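Local coordinates for protein CBIX (Paracoccus pantotrophus, PDB 4CCS) that probably catalyses the last step of siroheme biosynthesis, the insertion of ferrous iron into sirohydrochlorin, as a chelatase of the CbiX family, at residues L50-P61 and L74-A83; P179-H187 and L206-Q214. All blocks are in the same frame, centred on the assembly; numbering follows the deposited sequence.

Contact 1 of 2, residues L50-P61 and L74-A83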
loop_
_atom_site.group_PDB
_atom_site.type_symbol
_atom_site.label_atom_id
_atom_site.label_comp_id
_atom_site.label_asym_id
_atom_site.label_seq_id
_atom_site.Cartn_x
_atom_site.Cartn_y
_atom_site.Cartn_z
ATOM N N LEU A 50 19.314 0.190 5.231
ATOM C CA LEU A 50 19.864 -0.143 3.921
ATOM C C LEU A 50 21.321 -0.606 3.894
ATOM O O LEU A 50 21.841 -0.827 2.791
ATOM C CB LEU A 50 19.705 1.065 2.977
ATOM C CG LEU A 50 18.287 1.603 2.751
ATOM C CD1 LEU A 50 18.335 2.948 2.075
ATOM C CD2 LEU A 50 17.430 0.626 1.971
ATOM N N ASP A 51 21.998 -0.762 5.051
ATOM C CA ASP A 51 23.407 -1.151 4.944
ATOM C C ASP A 51 23.606 -2.660 4.622
ATOM O O ASP A 51 24.728 -3.052 4.303
ATOM C CB ASP A 51 24.279 -0.671 6.123
ATOM C CG ASP A 51 23.795 -0.921 7.531
ATOM O OD1 ASP A 51 23.260 -2.023 7.790
ATOM O OD2 ASP A 51 24.074 -0.076 8.406
ATOM N N ARG A 52 22.523 -3.464 4.575
ATOM C CA ARG A 52 22.624 -4.869 4.163
ATOM C C ARG A 52 22.577 -4.986 2.618
ATOM O O ARG A 52 22.928 -6.031 2.066
ATOM C CB ARG A 52 21.569 -5.757 4.863
ATOM C CG ARG A 52 20.169 -5.741 4.251
ATOM C CD ARG A 52 19.152 -6.399 5.170
ATOM N NE ARG A 52 18.593 -5.425 6.106
ATOM C CZ ARG A 52 17.628 -5.672 6.985
ATOM N NH1 ARG A 52 17.094 -6.887 7.074
ATOM N NH2 ARG A 52 17.195 -4.712 7.790
ATOM N N ALA A 53 22.156 -3.902 1.935
ATOM C CA ALA A 53 22.054 -3.828 0.478
ATOM C C ALA A 53 23.401 -3.546 -0.170
ATOM O O ALA A 53 24.247 -2.870 0.412
ATOM C CB ALA A 53 21.057 -2.748 0.079
ATOM N N ASP A 54 23.575 -4.042 -1.401
ATOM C CA ASP A 54 24.759 -3.822 -2.229
ATOM C C ASP A 54 24.324 -3.536 -3.671
ATOM O O ASP A 54 23.119 -3.480 -3.943
ATOM C CB ASP A 54 25.763 -4.993 -2.127
ATOM C CG ASP A 54 25.208 -6.385 -2.367
ATOM O OD1 ASP A 54 24.302 -6.532 -3.225
ATOM O OD2 ASP A 54 25.717 -7.339 -1.739
ATOM N N ASP A 55 25.291 -3.351 -4.589
ATOM C CA ASP A 55 25.043 -3.049 -6.000
ATOM C C ASP A 55 24.222 -4.105 -6.757
ATOM O O ASP A 55 23.631 -3.770 -7.782
ATOM C CB ASP A 55 26.370 -2.763 -6.730
ATOM C CG ASP A 55 26.910 -1.365 -6.481
ATOM O OD1 ASP A 55 26.107 -0.469 -6.138
ATOM O OD2 ASP A 55 28.131 -1.162 -6.659
ATOM N N GLU A 56 24.161 -5.354 -6.257
ATOM C CA GLU A 56 23.377 -6.413 -6.903
ATOM C C GLU A 56 22.056 -6.716 -6.167
ATOM O O GLU A 56 21.414 -7.732 -6.446
ATOM C CB GLU A 56 24.228 -7.683 -7.117
ATOM C CG GLU A 56 25.126 -7.611 -8.347
ATOM C CD GLU A 56 24.472 -8.003 -9.661
ATOM O OE1 GLU A 56 23.618 -7.236 -10.162
ATOM O OE2 GLU A 56 24.826 -9.078 -10.199
ATOM N N THR A 57 21.637 -5.828 -5.248
ATOM C CA THR A 57 20.386 -6.008 -4.492
ATOM C C THR A 57 19.216 -5.358 -5.241
ATOM O O THR A 57 19.379 -4.278 -5.816
ATOM C CB THR A 57 20.527 -5.456 -3.039
ATOM O OG1 THR A 57 21.644 -6.070 -2.391
ATOM C CG2 THR A 57 19.277 -5.681 -2.182
ATOM N N LEU A 58 18.044 -6.019 -5.229
ATOM C CA LEU A 58 16.809 -5.468 -5.792
ATOM C C LEU A 58 16.001 -4.889 -4.616
ATOM O O LEU A 58 15.918 -5.516 -3.567
ATOM C CB LEU A 58 15.962 -6.535 -6.519
ATOM C CG LEU A 58 16.582 -7.306 -7.706
ATOM C CD1 LEU A 58 15.507 -8.090 -8.431
ATOM C CD2 LEU A 58 17.248 -6.377 -8.698
ATOM N N ILE A 59 15.426 -3.701 -4.791
ATOM C CA ILE A 59 14.622 -3.039 -3.762
ATOM C C ILE A 59 13.147 -3.052 -4.162
ATOM O O ILE A 59 12.807 -2.506 -5.215
ATOM C CB ILE A 59 15.133 -1.578 -3.502
ATOM C CG1 ILE A 59 16.674 -1.508 -3.201
ATOM C CG2 ILE A 59 14.309 -0.869 -2.418
ATOM C CD1 ILE A 59 17.233 -2.366 -1.960
ATOM N N TYR A 60 12.274 -3.666 -3.335
ATOM C CA TYR A 60 10.828 -3.609 -3.575
ATOM C C TYR A 60 10.273 -2.561 -2.581
ATOM O O TYR A 60 10.152 -2.855 -1.390
ATOM C CB TYR A 60 10.118 -4.964 -3.413
ATOM C CG TYR A 60 8.637 -4.907 -3.748
ATOM C CD1 TYR A 60 7.691 -4.589 -2.775
ATOM C CD2 TYR A 60 8.182 -5.171 -5.039
ATOM C CE1 TYR A 60 6.332 -4.519 -3.081
ATOM C CE2 TYR A 60 6.823 -5.115 -5.353
ATOM C CZ TYR A 60 5.901 -4.776 -4.372
ATOM O OH TYR A 60 4.559 -4.746 -4.670
ATOM N N PRO A 61 9.978 -1.345 -3.059
ATOM C CA PRO A 61 9.475 -0.298 -2.163
ATOM C C PRO A 61 7.971 -0.411 -1.895
ATOM O O PRO A 61 7.168 -0.458 -2.832
ATOM C CB PRO A 61 9.846 1.003 -2.881
ATOM C CG PRO A 61 10.001 0.637 -4.339
ATOM C CD PRO A 61 10.075 -0.868 -4.460
ATOM N N LEU A 74 15.564 7.759 -2.271
ATOM C CA LEU A 74 15.918 6.352 -2.063
ATOM C C LEU A 74 17.251 5.999 -2.772
ATOM O O LEU A 74 18.070 5.371 -2.111
ATOM C CB LEU A 74 14.754 5.402 -2.427
ATOM C CG LEU A 74 14.832 3.932 -1.982
ATOM C CD1 LEU A 74 14.997 3.791 -0.470
ATOM C CD2 LEU A 74 13.594 3.176 -2.423
ATOM N N PRO A 75 17.535 6.490 -4.032
ATOM C CA PRO A 75 18.850 6.223 -4.635
ATOM C C PRO A 75 20.003 6.884 -3.858
ATOM O O PRO A 75 21.085 6.303 -3.788
ATOM C CB PRO A 75 18.723 6.800 -6.045
ATOM C CG PRO A 75 17.302 6.690 -6.358
ATOM C CD PRO A 75 16.581 6.944 -5.070
ATOM N N ARG A 76 19.765 8.077 -3.268
ATOM C CA ARG A 76 20.753 8.810 -2.467
ATOM C C ARG A 76 21.022 8.055 -1.152
ATOM O O ARG A 76 22.184 7.836 -0.815
ATOM C CB ARG A 76 20.283 10.255 -2.206
ATOM C CG ARG A 76 21.338 11.167 -1.580
ATOM C CD ARG A 76 20.721 12.411 -0.962
ATOM N NE ARG A 76 19.923 12.106 0.228
ATOM C CZ ARG A 76 20.388 12.124 1.473
ATOM N NH1 ARG A 76 21.656 12.438 1.712
ATOM N NH2 ARG A 76 19.589 11.832 2.491
ATOM N N ARG A 77 19.955 7.612 -0.449
ATOM C CA ARG A 77 20.059 6.831 0.792
ATOM C C ARG A 77 20.700 5.441 0.576
ATOM O O ARG A 77 21.217 4.857 1.534
ATOM C CB ARG A 77 18.698 6.714 1.491
ATOM C CG ARG A 77 18.391 7.905 2.381
ATOM C CD ARG A 77 17.103 7.734 3.156
ATOM N NE ARG A 77 16.379 9.001 3.234
ATOM C CZ ARG A 77 15.228 9.179 3.872
ATOM N NH1 ARG A 77 14.650 8.169 4.514
ATOM N NH2 ARG A 77 14.645 10.369 3.878
ATOM N N LEU A 78 20.681 4.933 -0.681
ATOM C CA LEU A 78 21.292 3.660 -1.068
ATOM C C LEU A 78 22.758 3.861 -1.474
ATOM O O LEU A 78 23.611 3.095 -1.027
ATOM C CB LEU A 78 20.518 2.982 -2.215
ATOM C CG LEU A 78 19.214 2.259 -1.863
ATOM C CD1 LEU A 78 18.312 2.158 -3.081
ATOM C CD2 LEU A 78 19.472 0.876 -1.286
ATOM N N ALA A 79 23.043 4.886 -2.322
ATOM C CA ALA A 79 24.384 5.229 -2.827
ATOM C C ALA A 79 25.380 5.533 -1.714
ATOM O O ALA A 79 26.559 5.183 -1.838
ATOM C CB ALA A 79 24.310 6.401 -3.793
ATOM N N LEU A 80 24.902 6.182 -0.632
ATOM C CA LEU A 80 25.711 6.508 0.540
ATOM C C LEU A 80 26.011 5.230 1.320
ATOM O O LEU A 80 27.164 5.007 1.684
ATOM C CB LEU A 80 25.004 7.534 1.447
ATOM C CG LEU A 80 24.800 8.951 0.888
ATOM C CD1 LEU A 80 23.712 9.671 1.649
ATOM C CD2 LEU A 80 26.091 9.767 0.905
ATOM N N ALA A 81 24.981 4.367 1.517
ATOM C CA ALA A 81 25.055 3.082 2.229
ATOM C C ALA A 81 26.010 2.058 1.583
ATOM O O ALA A 81 26.296 1.023 2.190
ATOM C CB ALA A 81 23.661 2.487 2.372
ATOM N N GLY A 82 26.506 2.353 0.364
ATOM C CA GLY A 82 27.429 1.503 -0.386
ATOM C C GLY A 82 26.751 0.754 -1.537
ATOM O O GLY A 82 27.365 -0.154 -2.105
ATOM N N ALA A 83 25.505 1.146 -1.898
ATOM C CA ALA A 83 24.725 0.507 -2.965
ATOM C C ALA A 83 24.165 1.493 -4.037
ATOM O O ALA A 83 22.938 1.562 -4.189
ATOM C CB ALA A 83 23.595 -0.307 -2.348
#
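Leu50 and Leu78 meet at about a right angle, and their CD2 methyls lie 3.9 Å apart at the middle of an apolar interface. The other methyl of Leu50, CD1, presses on the helix backbone, 3.5 Å from Arg77 O, and also touches the CB of that arginine. Because CG of Leu50 stands beside its own backbone N (chi1 -58°), both methyls are carried forward onto the helix. Deeper in, Ile59 slides past Leu78 in the opposite direction, with Ile59 CD1 4.0 Å from Leu78 CD2. Its other branch, CG2, lies across Leu74 CD2 at 4.1 Å, and Pro61 touches that same methyl more loosely. Ala53 closes the set against Leu78 and Ala83.

Strand 57-61 and helix 68-80 belong to a beta-alpha-beta unit that continues into strand 87-88, part of a parallel sheet. Their short axes run at 146°, the roughly antiparallel course of a helix returning over its strand, and Ile88 of the next strand also touches Leu78. Gly82, with positive phi, turns the chain out of the helix, and Ala83 N bonds back to Leu78 O. Ala83 CB then rests 3.6 Å from Asp54 C, so the chain leaving the helix is packed on the loop before the strand.

The polar groups bond within the loop or to residues beyond the two segments. Asp54 OD1 takes two donors from opposite faces of its carboxylate plane: Thr57 OG1 at 2.8 Å and Glu56 N at 3.3 Å, the latter forming an Asx turn that braces the bend into the strand. Asp55 OD1 reaches over the backbone of Ala83, 3.5 Å from its C, and accepts a hydrogen bond from Lys85 N. Arg77 turns its guanidinium away to a salt bridge with Glu73.

Contact 2 of 2, residues P179-H187 and L206-Q214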
loop_
_atom_site.group_PDB
_atom_site.type_symbol
_atom_site.label_atom_id
_atom_site.label_comp_id
_atom_site.label_asym_id
_atom_site.label_seq_id
_atom_site.Cartn_x
_atom_site.Cartn_y
_atom_site.Cartn_z
ATOM N N PRO A 179 -9.038 0.932 2.886
ATOM C CA PRO A 179 -7.885 1.831 3.079
ATOM C C PRO A 179 -6.749 1.380 2.170
ATOM O O PRO A 179 -6.233 0.263 2.300
ATOM C CB PRO A 179 -7.521 1.657 4.562
ATOM C CG PRO A 179 -8.768 1.124 5.203
ATOM C CD PRO A 179 -9.359 0.222 4.139
ATOM N N LEU A 180 -6.369 2.252 1.233
ATOM C CA LEU A 180 -5.320 1.955 0.285
ATOM C C LEU A 180 -3.977 2.367 0.884
ATOM O O LEU A 180 -3.418 3.401 0.528
ATOM C CB LEU A 180 -5.649 2.631 -1.064
ATOM C CG LEU A 180 -4.898 2.115 -2.279
ATOM C CD1 LEU A 180 -5.473 0.777 -2.729
ATOM C CD2 LEU A 180 -4.974 3.144 -3.416
ATOM N N PHE A 181 -3.499 1.552 1.862
ATOM C CA PHE A 181 -2.241 1.746 2.590
ATOM C C PHE A 181 -1.408 0.455 2.512
ATOM O O PHE A 181 -1.949 -0.643 2.680
ATOM C CB PHE A 181 -2.520 2.109 4.062
ATOM C CG PHE A 181 -3.091 3.498 4.267
ATOM C CD1 PHE A 181 -4.446 3.750 4.064
ATOM C CD2 PHE A 181 -2.266 4.559 4.624
ATOM C CE1 PHE A 181 -4.968 5.042 4.217
ATOM C CE2 PHE A 181 -2.795 5.845 4.815
ATOM C CZ PHE A 181 -4.138 6.077 4.609
ATOM N N ALA A 182 -0.096 0.606 2.299
ATOM C CA ALA A 182 0.833 -0.517 2.176
ATOM C C ALA A 182 1.243 -1.111 3.523
ATOM O O ALA A 182 1.601 -2.287 3.567
ATOM C CB ALA A 182 2.066 -0.084 1.400
ATOM N N THR A 183 1.235 -0.303 4.613
ATOM C CA THR A 183 1.627 -0.791 5.948
ATOM C C THR A 183 0.655 -0.347 7.007
ATOM O O THR A 183 0.007 0.695 6.848
ATOM C CB THR A 183 3.049 -0.321 6.353
ATOM O OG1 THR A 183 3.050 1.083 6.655
ATOM C CG2 THR A 183 4.125 -0.665 5.318
ATOM N N GLN A 184 0.581 -1.117 8.104
ATOM C CA GLN A 184 -0.264 -0.769 9.245
ATOM C C GLN A 184 0.230 0.532 9.902
ATOM O O GLN A 184 -0.600 1.366 10.253
ATOM C CB GLN A 184 -0.360 -1.926 10.274
ATOM C CG GLN A 184 -1.321 -1.637 11.457
ATOM C CD GLN A 184 -2.789 -1.652 11.052
ATOM O OE1 GLN A 184 -3.334 -0.677 10.528
ATOM N NE2 GLN A 184 -3.477 -2.760 11.286
ATOM N N ALA A 185 1.565 0.737 10.010
ATOM C CA ALA A 185 2.124 1.950 10.645
ATOM C C ALA A 185 1.662 3.222 9.919
ATOM O O ALA A 185 1.181 4.148 10.569
ATOM C CB ALA A 185 3.648 1.880 10.712
ATOM N N GLU A 186 1.705 3.228 8.567
ATOM C CA GLU A 186 1.234 4.386 7.798
ATOM C C GLU A 186 -0.272 4.574 7.932
ATOM O O GLU A 186 -0.733 5.710 8.054
ATOM C CB GLU A 186 1.649 4.290 6.335
ATOM C CG GLU A 186 3.153 4.392 6.169
ATOM C CD GLU A 186 3.602 3.945 4.801
ATOM O OE1 GLU A 186 3.522 2.734 4.489
ATOM O OE2 GLU A 186 4.006 4.829 4.024
ATOM N N HIS A 187 -1.030 3.467 7.938
ATOM C CA HIS A 187 -2.485 3.493 8.091
ATOM C C HIS A 187 -2.889 4.123 9.444
ATOM O O HIS A 187 -3.684 5.059 9.458
ATOM C CB HIS A 187 -3.070 2.076 7.975
ATOM C CG HIS A 187 -4.543 1.991 8.262
ATOM N ND1 HIS A 187 -5.040 1.183 9.279
ATOM C CD2 HIS A 187 -5.581 2.622 7.659
ATOM C CE1 HIS A 187 -6.358 1.338 9.248
ATOM N NE2 HIS A 187 -6.730 2.192 8.290
ATOM N N LEU A 206 -12.764 -1.762 6.002
ATOM C CA LEU A 206 -11.883 -2.923 5.927
ATOM C C LEU A 206 -10.486 -2.646 6.488
ATOM O O LEU A 206 -10.104 -1.480 6.587
ATOM C CB LEU A 206 -11.774 -3.406 4.453
ATOM C CG LEU A 206 -13.086 -3.790 3.737
ATOM C CD1 LEU A 206 -12.789 -4.290 2.317
ATOM C CD2 LEU A 206 -13.843 -4.888 4.512
ATOM N N PRO A 207 -9.696 -3.715 6.796
ATOM C CA PRO A 207 -8.295 -3.534 7.185
ATOM C C PRO A 207 -7.540 -2.947 5.950
ATOM O O PRO A 207 -8.038 -3.113 4.821
ATOM C CB PRO A 207 -7.822 -4.976 7.463
ATOM C CG PRO A 207 -9.029 -5.696 7.863
ATOM C CD PRO A 207 -10.138 -5.108 7.046
ATOM N N PRO A 208 -6.362 -2.265 6.148
ATOM C CA PRO A 208 -5.597 -1.715 5.021
ATOM C C PRO A 208 -5.170 -2.839 4.068
ATOM O O PRO A 208 -4.940 -3.978 4.511
ATOM C CB PRO A 208 -4.403 -1.017 5.691
ATOM C CG PRO A 208 -4.234 -1.732 6.978
ATOM C CD PRO A 208 -5.631 -2.083 7.424
ATOM N N VAL A 209 -5.166 -2.542 2.756
ATOM C CA VAL A 209 -4.860 -3.515 1.691
ATOM C C VAL A 209 -3.495 -4.219 1.891
ATOM O O VAL A 209 -3.403 -5.408 1.588
ATOM C CB VAL A 209 -5.018 -2.889 0.272
ATOM C CG1 VAL A 209 -3.944 -1.825 -0.024
ATOM C CG2 VAL A 209 -5.053 -3.965 -0.817
ATOM N N GLY A 210 -2.467 -3.521 2.433
ATOM C CA GLY A 210 -1.127 -4.088 2.666
ATOM C C GLY A 210 -1.111 -5.321 3.593
ATOM O O GLY A 210 -0.138 -6.084 3.565
ATOM N N LEU A 211 -2.167 -5.525 4.390
ATOM C CA LEU A 211 -2.262 -6.664 5.322
ATOM C C LEU A 211 -2.988 -7.878 4.736
ATOM O O LEU A 211 -3.102 -8.899 5.422
ATOM C CB LEU A 211 -2.927 -6.262 6.650
ATOM C CG LEU A 211 -2.254 -5.151 7.474
ATOM C CD1 LEU A 211 -3.064 -4.864 8.729
ATOM C CD2 LEU A 211 -0.806 -5.502 7.842
ATOM N N ALA A 212 -3.472 -7.776 3.483
ATOM C CA ALA A 212 -4.224 -8.865 2.845
ATOM C C ALA A 212 -3.409 -10.155 2.700
ATOM O O ALA A 212 -2.204 -10.083 2.484
ATOM C CB ALA A 212 -4.767 -8.421 1.492
ATOM N N PRO A 213 -4.066 -11.343 2.769
ATOM C CA PRO A 213 -3.318 -12.609 2.651
ATOM C C PRO A 213 -2.614 -12.811 1.318
ATOM O O PRO A 213 -1.588 -13.491 1.274
ATOM C CB PRO A 213 -4.364 -13.703 2.931
ATOM C CG PRO A 213 -5.679 -13.034 3.031
ATOM C CD PRO A 213 -5.446 -11.561 3.259
ATOM N N GLN A 214 -3.112 -12.180 0.234
ATOM C CA GLN A 214 -2.504 -12.350 -1.093
ATOM C C GLN A 214 -1.334 -11.409 -1.374
ATOM O O GLN A 214 -0.731 -11.531 -2.431
ATOM C CB GLN A 214 -3.551 -12.232 -2.216
ATOM C CG GLN A 214 -4.711 -13.209 -2.096
ATOM C CD GLN A 214 -5.830 -12.757 -1.177
ATOM O OE1 GLN A 214 -5.759 -11.719 -0.505
ATOM N NE2 GLN A 214 -6.879 -13.561 -1.074
HETATM O O HOH W 1 2.378 -4.854 4.257
#
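Pro208 lies at the apolar centre, its CB 4.0 Å from Phe181 CB and its CD over one face of the His187 ring in a CH-pi contact, 4.1 Å from the centroid. Beside it, the side chains of Val209 and Leu180 lie side by side and point the same way, CG1 of the valine touching CD1 of the leucine, while Pro179 CD packs tightly on Leu206 O at 3.1 Å. Two backbone bonds clasp the segments: Val209 N gives a nearly straight one to Pro179 O (3.0 Å), and Gly210 N meets Phe181 O in its carbonyl plane (2.9 Å). Gly210 sits so close to Ala182 O that a CB would clash with it. A water bridges the two segments, donating to both Ala182 O and Gly210 O. Farther out, the Gln184 side chain, bent at chi2 (71°), brings OE1 into the plane of the His187 ring, where ND1 donates to it at 2.8 Å. With an alanine at His187, Gln184 OE1 would probably lose its donor and Pro208 the ring that covers it. Thr183 N-caps helix 184-189, its OG1 accepting from Glu186 N. The loops leaving strands 175-179 and 204-205 thus meet at the C-terminal edge of a parallel sheet, as in alpha/beta folds generally.

Overall arrangement
Contact 1 closes before contact 2 opens along the chain, and their centres are 25 Å apart, with nearest atoms about 7 Å apart and no touch. Each belongs to a different four-stranded parallel sheet of the same strand order, 2-1-3-4: contact 1 uses the third strand, 57-61, and the helix after it, whereas contact 2 begins at the end of the equivalent strand, 175-179, and meets the loop following the fourth, 204-205. The matching topologies are consistent with two related halves in one chain. Helix 215-226, which follows the second segment of contact 2, packs on Tyr60 and Leu58 of strand 57-61, tying the halves together.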